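Local coordinates for protein probable adenylyl-sulfate kinase (Aeropyrum pernix, PDB 2YVU) that probably phosphorylates adenosine 5'-phosphosulfate with ATP to give 3'-phosphoadenylyl sulfate and ADP, the kinase step in making activated sulfate, at residues A[73-78]-A[104-109]; A[81-86]-A[108-113]; A[161-166]-A[171-176]. All blocks are in the same frame, centred on the assembly; numbering follows the deposited sequence.

Interaction 1 of 3, residues A[73-78]-A[104-109]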
loop_
_atom_site.group_PDB
_atom_site.type_symbol
_atom_site.label_atom_id
_atom_site.label_comp_id
_atom_site.label_asym_id
_atom_site.label_seq_id
_atom_site.Cartn_x
_atom_site.Cartn_y
_atom_site.Cartn_z
ATOM N N ARG A 73 4.851 1.516 6.831
ATOM C CA ARG A 73 3.899 0.905 5.935
ATOM C C ARG A 73 3.648 1.809 4.740
ATOM O O ARG A 73 3.609 1.348 3.603
ATOM C CB ARG A 73 2.602 0.649 6.682
ATOM C CG ARG A 73 1.537 0.081 5.825
ATOM C CD ARG A 73 0.599 -0.678 6.703
ATOM N NE ARG A 73 -0.093 0.225 7.575
ATOM C CZ ARG A 73 -0.303 0.008 8.864
ATOM N NH1 ARG A 73 0.133 -1.101 9.458
ATOM N NH2 ARG A 73 -0.956 0.916 9.550
ATOM N N ILE A 74 3.476 3.101 5.002
ATOM C CA ILE A 74 3.252 4.054 3.924
ATOM C C ILE A 74 4.459 4.088 2.998
ATOM O O ILE A 74 4.311 4.153 1.787
ATOM C CB ILE A 74 3.009 5.479 4.466
ATOM C CG1 ILE A 74 1.662 5.529 5.203
ATOM C CG2 ILE A 74 3.026 6.483 3.314
ATOM C CD1 ILE A 74 0.486 5.009 4.368
ATOM N N ALA A 75 5.656 4.048 3.587
ATOM C CA ALA A 75 6.898 4.071 2.822
ATOM C C ALA A 75 6.958 2.882 1.842
ATOM O O ALA A 75 7.438 2.985 0.722
ATOM C CB ALA A 75 8.077 4.008 3.784
ATOM N N TRP A 76 6.467 1.741 2.268
ATOM C CA TRP A 76 6.512 0.601 1.374
ATOM C C TRP A 76 5.521 0.695 0.237
ATOM O O TRP A 76 5.852 0.347 -0.901
ATOM C CB TRP A 76 6.309 -0.670 2.162
ATOM C CG TRP A 76 7.631 -1.184 2.626
ATOM C CD1 TRP A 76 8.201 -1.022 3.856
ATOM C CD2 TRP A 76 8.575 -1.905 1.833
ATOM N NE1 TRP A 76 9.442 -1.605 3.877
ATOM C CE2 TRP A 76 9.696 -2.157 2.647
ATOM C CE3 TRP A 76 8.578 -2.363 0.506
ATOM C CZ2 TRP A 76 10.818 -2.855 2.181
ATOM C CZ3 TRP A 76 9.695 -3.060 0.040
ATOM C CH2 TRP A 76 10.798 -3.298 0.880
ATOM N N ILE A 77 4.316 1.180 0.546
ATOM C CA ILE A 77 3.264 1.341 -0.450
ATOM C C ILE A 77 3.761 2.366 -1.466
ATOM O O ILE A 77 3.590 2.201 -2.668
ATOM C CB ILE A 77 1.967 1.852 0.196
ATOM C CG1 ILE A 77 1.438 0.803 1.187
ATOM C CG2 ILE A 77 0.952 2.219 -0.874
ATOM C CD1 ILE A 77 0.209 1.256 2.033
ATOM N N ALA A 78 4.385 3.422 -0.970
ATOM C CA ALA A 78 4.928 4.461 -1.847
ATOM C C ALA A 78 6.048 3.894 -2.726
ATOM O O ALA A 78 6.149 4.209 -3.891
ATOM C CB ALA A 78 5.476 5.618 -1.011
ATOM N N ARG A 104 12.424 7.819 4.277
ATOM C CA ARG A 104 13.352 8.133 3.186
ATOM C C ARG A 104 14.203 6.933 2.802
ATOM O O ARG A 104 14.371 6.644 1.607
ATOM C CB ARG A 104 14.305 9.269 3.586
ATOM C CG ARG A 104 15.440 9.517 2.576
ATOM C CD ARG A 104 16.432 10.641 3.026
ATOM N NE ARG A 104 15.829 11.981 3.072
ATOM C CZ ARG A 104 15.591 12.746 2.003
ATOM N NH1 ARG A 104 15.895 12.323 0.778
ATOM N NH2 ARG A 104 15.080 13.958 2.157
ATOM N N ARG A 105 14.759 6.260 3.814
ATOM C CA ARG A 105 15.619 5.095 3.605
ATOM C C ARG A 105 14.944 4.007 2.786
ATOM O O ARG A 105 15.526 3.446 1.856
ATOM C CB ARG A 105 16.049 4.474 4.943
ATOM C CG ARG A 105 17.084 5.262 5.726
ATOM C CD ARG A 105 17.861 4.359 6.713
ATOM N NE ARG A 105 17.010 3.671 7.690
ATOM C CZ ARG A 105 16.512 4.228 8.793
ATOM N NH1 ARG A 105 16.778 5.497 9.083
ATOM N NH2 ARG A 105 15.748 3.512 9.610
ATOM N N ILE A 106 13.720 3.680 3.171
ATOM C CA ILE A 106 12.971 2.655 2.479
ATOM C C ILE A 106 12.795 3.024 1.023
ATOM O O ILE A 106 13.011 2.190 0.141
ATOM C CB ILE A 106 11.617 2.436 3.159
ATOM C CG1 ILE A 106 11.861 1.732 4.503
ATOM C CG2 ILE A 106 10.677 1.663 2.235
ATOM C CD1 ILE A 106 10.669 1.704 5.454
ATOM N N VAL A 107 12.446 4.276 0.757
ATOM C CA VAL A 107 12.247 4.713 -0.640
ATOM C C VAL A 107 13.566 4.748 -1.449
ATOM O O VAL A 107 13.635 4.238 -2.588
ATOM C CB VAL A 107 11.562 6.116 -0.681
ATOM C CG1 VAL A 107 11.447 6.629 -2.112
ATOM C CG2 VAL A 107 10.133 6.014 -0.038
ATOM N N GLU A 108 14.612 5.314 -0.850
ATOM C CA GLU A 108 15.905 5.452 -1.519
ATOM C C GLU A 108 16.569 4.121 -1.815
ATOM O O GLU A 108 17.294 3.998 -2.793
ATOM C CB GLU A 108 16.841 6.344 -0.693
ATOM C CG GLU A 108 16.288 7.745 -0.534
ATOM C CD GLU A 108 17.298 8.745 -0.028
ATOM O OE1 GLU A 108 18.180 8.369 0.774
ATOM O OE2 GLU A 108 17.192 9.925 -0.418
ATOM N N GLU A 109 16.313 3.136 -0.968
ATOM C CA GLU A 109 16.856 1.804 -1.147
ATOM C C GLU A 109 16.477 1.293 -2.543
ATOM O O GLU A 109 17.304 0.767 -3.271
ATOM C CB GLU A 109 16.294 0.882 -0.060
ATOM C CG GLU A 109 16.486 -0.596 -0.322
ATOM C CD GLU A 109 15.923 -1.469 0.793
ATOM O OE1 GLU A 109 15.726 -2.680 0.554
ATOM O OE2 GLU A 109 15.682 -0.950 1.905
#
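Ile106 is the residue of helix 97-109 that does most of the touching here, and what it meets is Ala75 and Trp76 on helix 64-82. Two residues before it, Arg104 takes part in a salt bridge within helix 97-109, NH1 to Glu108 OE2 at 3.0 Å, and its NH2 pairs with Glu116. Both branches of Ile106 reach the indole and the Ala75 methyl. A chi1 of -71° sets CG1 beside the backbone N and CG2 anti to it, so that CG2 lies over one face of the indole, 3.9 Å from the centroid of the five-membered ring and 9° off its normal, a CH-pi contact. CD1, at the end of the other branch, touches the same ring, 3.9 Å from Trp76 NE1, and also reaches Ala75 CB at 3.8 Å. With only a methyl on Ala75, the backbones come close, the CA atoms of Ala75 and Ile106 standing 6.2 Å apart. The helix segments run nearly parallel, at 20° and 8.8 Å between axes, as two crossover helices on one side of the parallel sheet of a P-loop kinase fold. The indole also packs on Thr55 of the second subunit. Were Trp76 an alanine, the CG2 and CD1 methyls of Ile106 would probably lose their aromatic partner, and Thr55 of the second subunit its packing against the ring. Val107 follows, turned in toward the sheet: its CG2 comes 4.1 Å from Ala75 O, while its side chain also touches Val15 on strand 14-19 and Phe114 on strand 114-120. Glu109 ends the segment, OE1 held in a salt bridge by Arg79 NH2, one turn beyond Ala75.

Interaction 2 of 3, residues A[81-86]-A[108-113]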
loop_
_atom_site.group_PDB
_atom_site.type_symbol
_atom_site.label_atom_id
_atom_site.label_comp_id
_atom_site.label_asym_id
_atom_site.label_seq_id
_atom_site.Cartn_x
_atom_site.Cartn_y
_atom_site.Cartn_z
ATOM N N LEU A 81 4.522 1.648 -5.491
ATOM C CA LEU A 81 3.882 2.416 -6.557
ATOM C C LEU A 81 4.942 3.109 -7.415
ATOM O O LEU A 81 4.900 3.069 -8.654
ATOM C CB LEU A 81 2.924 3.459 -5.962
ATOM C CG LEU A 81 1.582 2.949 -5.389
ATOM C CD1 LEU A 81 0.940 4.020 -4.498
ATOM C CD2 LEU A 81 0.637 2.584 -6.527
ATOM N N ALA A 82 5.908 3.727 -6.751
ATOM C CA ALA A 82 6.935 4.468 -7.462
ATOM C C ALA A 82 7.815 3.604 -8.356
ATOM O O ALA A 82 8.199 4.038 -9.443
ATOM C CB ALA A 82 7.788 5.267 -6.466
ATOM N N ARG A 83 8.146 2.394 -7.918
ATOM C CA ARG A 83 8.964 1.542 -8.767
ATOM C C ARG A 83 8.153 1.083 -9.969
ATOM O O ARG A 83 8.699 0.467 -10.888
ATOM C CB ARG A 83 9.537 0.333 -7.998
ATOM C CG ARG A 83 8.583 -0.799 -7.641
ATOM C CD ARG A 83 9.314 -1.705 -6.664
ATOM N NE ARG A 83 8.638 -2.967 -6.355
ATOM C CZ ARG A 83 9.029 -3.768 -5.367
ATOM N NH1 ARG A 83 10.071 -3.412 -4.616
ATOM N NH2 ARG A 83 8.413 -4.922 -5.137
ATOM N N ASN A 84 6.850 1.375 -9.975
ATOM C CA ASN A 84 6.036 1.001 -11.126
ATOM C C ASN A 84 5.605 2.210 -11.930
ATOM O O ASN A 84 4.563 2.191 -12.570
ATOM C CB ASN A 84 4.820 0.171 -10.704
ATOM C CG ASN A 84 5.202 -1.257 -10.335
ATOM O OD1 ASN A 84 5.468 -2.080 -11.205
ATOM N ND2 ASN A 84 5.262 -1.543 -9.045
ATOM N N GLY A 85 6.406 3.272 -11.868
ATOM C CA GLY A 85 6.133 4.471 -12.649
ATOM C C GLY A 85 5.212 5.542 -12.103
ATOM O O GLY A 85 4.932 6.507 -12.790
ATOM N N VAL A 86 4.776 5.405 -10.857
ATOM C CA VAL A 86 3.866 6.358 -10.272
ATOM C C VAL A 86 4.525 7.476 -9.471
ATOM O O VAL A 86 5.481 7.250 -8.738
ATOM C CB VAL A 86 2.892 5.630 -9.329
ATOM C CG1 VAL A 86 1.892 6.618 -8.747
ATOM C CG2 VAL A 86 2.198 4.487 -10.075
ATOM N N GLU A 108 14.612 5.314 -0.850
ATOM C CA GLU A 108 15.905 5.452 -1.519
ATOM C C GLU A 108 16.569 4.121 -1.815
ATOM O O GLU A 108 17.294 3.998 -2.793
ATOM C CB GLU A 108 16.841 6.344 -0.693
ATOM C CG GLU A 108 16.288 7.745 -0.534
ATOM C CD GLU A 108 17.298 8.745 -0.028
ATOM O OE1 GLU A 108 18.180 8.369 0.774
ATOM O OE2 GLU A 108 17.192 9.925 -0.418
ATOM N N GLU A 109 16.313 3.136 -0.968
ATOM C CA GLU A 109 16.856 1.804 -1.147
ATOM C C GLU A 109 16.477 1.293 -2.543
ATOM O O GLU A 109 17.304 0.767 -3.271
ATOM C CB GLU A 109 16.294 0.882 -0.060
ATOM C CG GLU A 109 16.486 -0.596 -0.322
ATOM C CD GLU A 109 15.923 -1.469 0.793
ATOM O OE1 GLU A 109 15.726 -2.680 0.554
ATOM O OE2 GLU A 109 15.682 -0.950 1.905
ATOM N N GLU A 110 15.218 1.466 -2.916
ATOM C CA GLU A 110 14.743 1.032 -4.225
ATOM C C GLU A 110 15.379 1.885 -5.318
ATOM O O GLU A 110 15.179 1.627 -6.503
ATOM C CB GLU A 110 13.221 1.202 -4.296
ATOM C CG GLU A 110 12.561 0.694 -5.569
ATOM C CD GLU A 110 12.479 -0.822 -5.607
ATOM O OE1 GLU A 110 12.692 -1.401 -6.694
ATOM O OE2 GLU A 110 12.187 -1.433 -4.550
ATOM N N GLY A 111 16.119 2.920 -4.928
ATOM C CA GLY A 111 16.720 3.802 -5.921
ATOM C C GLY A 111 15.743 4.886 -6.367
ATOM O O GLY A 111 15.947 5.569 -7.368
ATOM N N ILE A 112 14.673 5.059 -5.601
ATOM C CA ILE A 112 13.654 6.055 -5.917
ATOM C C ILE A 112 13.928 7.404 -5.268
ATOM O O ILE A 112 14.211 7.480 -4.075
ATOM C CB ILE A 112 12.263 5.562 -5.453
ATOM C CG1 ILE A 112 11.939 4.254 -6.160
ATOM C CG2 ILE A 112 11.191 6.613 -5.747
ATOM C CD1 ILE A 112 10.687 3.585 -5.647
ATOM N N PRO A 113 13.861 8.491 -6.053
ATOM C CA PRO A 113 14.094 9.838 -5.537
ATOM C C PRO A 113 13.067 10.139 -4.442
ATOM O O PRO A 113 11.882 9.854 -4.615
ATOM C CB PRO A 113 13.884 10.718 -6.760
ATOM C CG PRO A 113 14.333 9.830 -7.870
ATOM C CD PRO A 113 13.707 8.514 -7.514
#
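Arg83 and Glu110 cross at about a right angle, and their charged ends meet beside the ends of two helices. The arginine sets out from the crowded position, CG between the backbone N and the carbonyl carbon (chi1 74°), then runs extended to NE. Glu110 instead bends at chi2 (75°), which folds its carboxylate back over the arginine's shaft: OE1 lies 3.4 Å from Arg83 CD. Arg83 NH1 donates to Glu110 OE2 at 2.9 Å in a salt bridge; the oxygen lies close to the guanidinium plane, but the two flat groups are turned 61° apart and the donor stands above the carboxylate. Both charges have further mates: Glu110 OE2 also takes Arg79 NE, and Arg83 NE pairs with Glu45 of the second subunit. Beneath the salt bridge Ile112 CD1 sits a tight 3.5 Å from Ala82 CB and 3.6 Å from Arg83 N; Ile112 CG2 touches the same alanine methyl. Each helix closes in a Schellman motif, with Gly85 and Gly111 at positive phi. Past these glycines the chain turns in toward the sheet: Val86 leads into strand 87-91, Pro113 into strand 114-120, and Ile112 packs on Val15 of strand 14-19, which lies between those two in the sheet.

Interaction 3 of 3, residues A[161-166]-A[171-176]; sequences LVLDTE and EHNVSY
Leu163 and Asn173 lie at the middle of a strand-helix packing: the chain leaves strand 161-164, an outermost strand of the parallel sheet of this P-loop kinase fold, and after a short connection forms helix 170-184, whose segment 171-176 runs back along the strand, nearly antiparallel (169°). The buried part is close. The two side chains slide past each other in opposite directions, Leu163 CB lying 3.9 Å from Asn173 CG and Leu163 CD2 3.7 Å from the backbone Asn173 O. The leucine also packs on Ile29 of helix 26-39 and on Ile117 of the neighbouring strand. Asn173 holds CG anti to its carbonyl carbon (chi1 -74°), which carries the amide toward the end of the strand; there the grip is looser, ND2 pointing almost straight at Asp164 O, at 3.3 Å and 176°, a weak bond because it is long. Thr165, with OG1 bonded to Lys120 O and Arg129, lies near the P-loop, its side chain about 5 Å from that of Ser24, which by similarity binds ATP. The solvent side rests on the exposed Tyr176 ring, though its carbon contacts are as short as those inside. Leu161 CD1 comes obliquely to Tyr176 CE2 at 3.6 Å, whereas Leu163 CD2 meets Tyr176 CD2 near the ring plane, 3.7 Å away, and Val162 O lies at the same edge. At the end of the strand, Asp164 OD1 accepts from Glu166 N, an Asx turn. A water bridges the two segments, accepting from Asp164 N and donating to Asn173 OD1 at 2.8 Å.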
loop_
_atom_site.group_PDB
_atom_site.type_symbol
_atom_site.label_atom_id
_atom_site.label_comp_id
_atom_site.label_asym_id
_atom_site.label_seq_id
_atom_site.Cartn_x
_atom_site.Cartn_y
_atom_site.Cartn_z
ATOM N N LEU A 161 13.042 21.196 -0.399
ATOM C CA LEU A 161 12.394 22.457 -0.738
ATOM C C LEU A 161 11.594 22.930 0.466
ATOM O O LEU A 161 11.093 22.115 1.227
ATOM C CB LEU A 161 11.450 22.250 -1.940
ATOM C CG LEU A 161 10.961 23.456 -2.748
ATOM C CD1 LEU A 161 12.136 23.964 -3.577
ATOM C CD2 LEU A 161 9.802 23.066 -3.690
ATOM N N VAL A 162 11.457 24.238 0.614
ATOM C CA VAL A 162 10.695 24.826 1.715
ATOM C C VAL A 162 9.552 25.636 1.132
ATOM O O VAL A 162 9.764 26.478 0.263
ATOM C CB VAL A 162 11.552 25.785 2.568
ATOM C CG1 VAL A 162 10.684 26.447 3.645
ATOM C CG2 VAL A 162 12.709 25.021 3.197
ATOM N N LEU A 163 8.332 25.367 1.578
ATOM C CA LEU A 163 7.186 26.130 1.081
ATOM C C LEU A 163 6.681 26.976 2.251
ATOM O O LEU A 163 6.057 26.462 3.192
ATOM C CB LEU A 163 6.076 25.188 0.555
ATOM C CG LEU A 163 6.455 24.281 -0.635
ATOM C CD1 LEU A 163 5.237 23.494 -1.055
ATOM C CD2 LEU A 163 6.989 25.094 -1.826
ATOM N N ASP A 164 6.975 28.274 2.206
ATOM C CA ASP A 164 6.551 29.170 3.278
ATOM C C ASP A 164 5.091 29.544 3.075
ATOM O O ASP A 164 4.772 30.377 2.219
ATOM C CB ASP A 164 7.405 30.442 3.293
ATOM C CG ASP A 164 7.190 31.263 4.564
ATOM O OD1 ASP A 164 6.043 31.320 5.053
ATOM O OD2 ASP A 164 8.164 31.852 5.075
ATOM N N THR A 165 4.203 28.939 3.859
ATOM C CA THR A 165 2.783 29.222 3.717
ATOM C C THR A 165 2.341 30.528 4.389
ATOM O O THR A 165 1.167 30.873 4.355
ATOM C CB THR A 165 1.916 28.056 4.257
ATOM O OG1 THR A 165 2.051 27.975 5.676
ATOM C CG2 THR A 165 2.355 26.716 3.636
ATOM N N GLU A 166 3.270 31.253 5.005
ATOM C CA GLU A 166 2.895 32.515 5.640
ATOM C C GLU A 166 3.257 33.692 4.741
ATOM O O GLU A 166 2.527 34.687 4.675
ATOM C CB GLU A 166 3.557 32.647 7.028
ATOM C CG GLU A 166 2.726 31.997 8.163
ATOM C CD GLU A 166 3.415 32.004 9.534
ATOM O OE1 GLU A 166 3.825 30.917 10.003
ATOM O OE2 GLU A 166 3.541 33.091 10.150
ATOM N N GLU A 171 -0.866 29.345 -4.652
ATOM C CA GLU A 171 -0.551 29.318 -6.084
ATOM C C GLU A 171 0.947 29.391 -6.308
ATOM O O GLU A 171 1.510 28.666 -7.124
ATOM C CB GLU A 171 -1.207 30.496 -6.823
ATOM C CG GLU A 171 -2.726 30.413 -6.984
ATOM C CD GLU A 171 -3.477 30.732 -5.704
ATOM O OE1 GLU A 171 -2.929 31.471 -4.856
ATOM O OE2 GLU A 171 -4.622 30.260 -5.548
ATOM N N HIS A 172 1.584 30.296 -5.585
ATOM C CA HIS A 172 3.008 30.443 -5.695
ATOM C C HIS A 172 3.668 29.145 -5.248
ATOM O O HIS A 172 4.560 28.630 -5.924
ATOM C CB HIS A 172 3.486 31.605 -4.819
ATOM C CG HIS A 172 4.977 31.712 -4.728
ATOM N ND1 HIS A 172 5.735 30.891 -3.918
ATOM C CD2 HIS A 172 5.854 32.516 -5.371
ATOM C CE1 HIS A 172 7.014 31.185 -4.066
ATOM N NE2 HIS A 172 7.113 32.166 -4.943
ATOM N N ASN A 173 3.216 28.593 -4.124
ATOM C CA ASN A 173 3.840 27.369 -3.624
ATOM C C ASN A 173 3.624 26.119 -4.443
ATOM O O ASN A 173 4.549 25.304 -4.607
ATOM C CB ASN A 173 3.426 27.114 -2.167
ATOM C CG ASN A 173 4.112 28.055 -1.210
ATOM O OD1 ASN A 173 5.196 28.569 -1.508
ATOM N ND2 ASN A 173 3.504 28.280 -0.047
ATOM N N VAL A 174 2.405 25.930 -4.943
ATOM C CA VAL A 174 2.149 24.753 -5.760
ATOM C C VAL A 174 3.067 24.810 -6.995
ATOM O O VAL A 174 3.664 23.808 -7.420
ATOM C CB VAL A 174 0.683 24.713 -6.245
ATOM C CG1 VAL A 174 0.567 23.716 -7.340
ATOM C CG2 VAL A 174 -0.263 24.328 -5.083
ATOM N N SER A 175 3.163 26.007 -7.559
ATOM C CA SER A 175 3.964 26.257 -8.738
ATOM C C SER A 175 5.444 26.034 -8.462
ATOM O O SER A 175 6.171 25.543 -9.314
ATOM C CB SER A 175 3.730 27.706 -9.195
ATOM O OG SER A 175 4.540 28.034 -10.297
ATOM N N TYR A 176 5.887 26.391 -7.263
ATOM C CA TYR A 176 7.292 26.227 -6.903
ATOM C C TYR A 176 7.621 24.748 -6.753
ATOM O O TYR A 176 8.686 24.306 -7.180
ATOM C CB TYR A 176 7.571 26.994 -5.601
ATOM C CG TYR A 176 9.030 27.179 -5.198
ATOM C CD1 TYR A 176 9.999 27.591 -6.122
ATOM C CD2 TYR A 176 9.424 27.013 -3.866
ATOM C CE1 TYR A 176 11.313 27.838 -5.730
ATOM C CE2 TYR A 176 10.741 27.254 -3.457
ATOM C CZ TYR A 176 11.680 27.668 -4.396
ATOM O OH TYR A 176 12.979 27.899 -3.989
HETATM O O HOH W 1 7.440 29.690 -0.367
#

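Interaction 1 joins helices 64-82 and 97-109 themselves, interaction 2 the turns where the same two helices end; their centres are 8 Å apart, and a probable hydrogen bond from Ile112 N to Val107 O connects them. Both are partly buried and touch the second subunit: Ala75, Val107, Ala82 and Ile112 are buried, Trp76, Ile106, Arg83 and Glu110 partly exposed. Interaction 1 is apolar, methyls against an indole, whereas interaction 2 sets a salt bridge over a small apolar contact. Interaction 3 stands apart, 24 Å from either centre, at an outermost strand, with no other chain touching it; its inner leucine and asparagine are buried and its tyrosine exposed, and it alone uses an amide and a water across the contact.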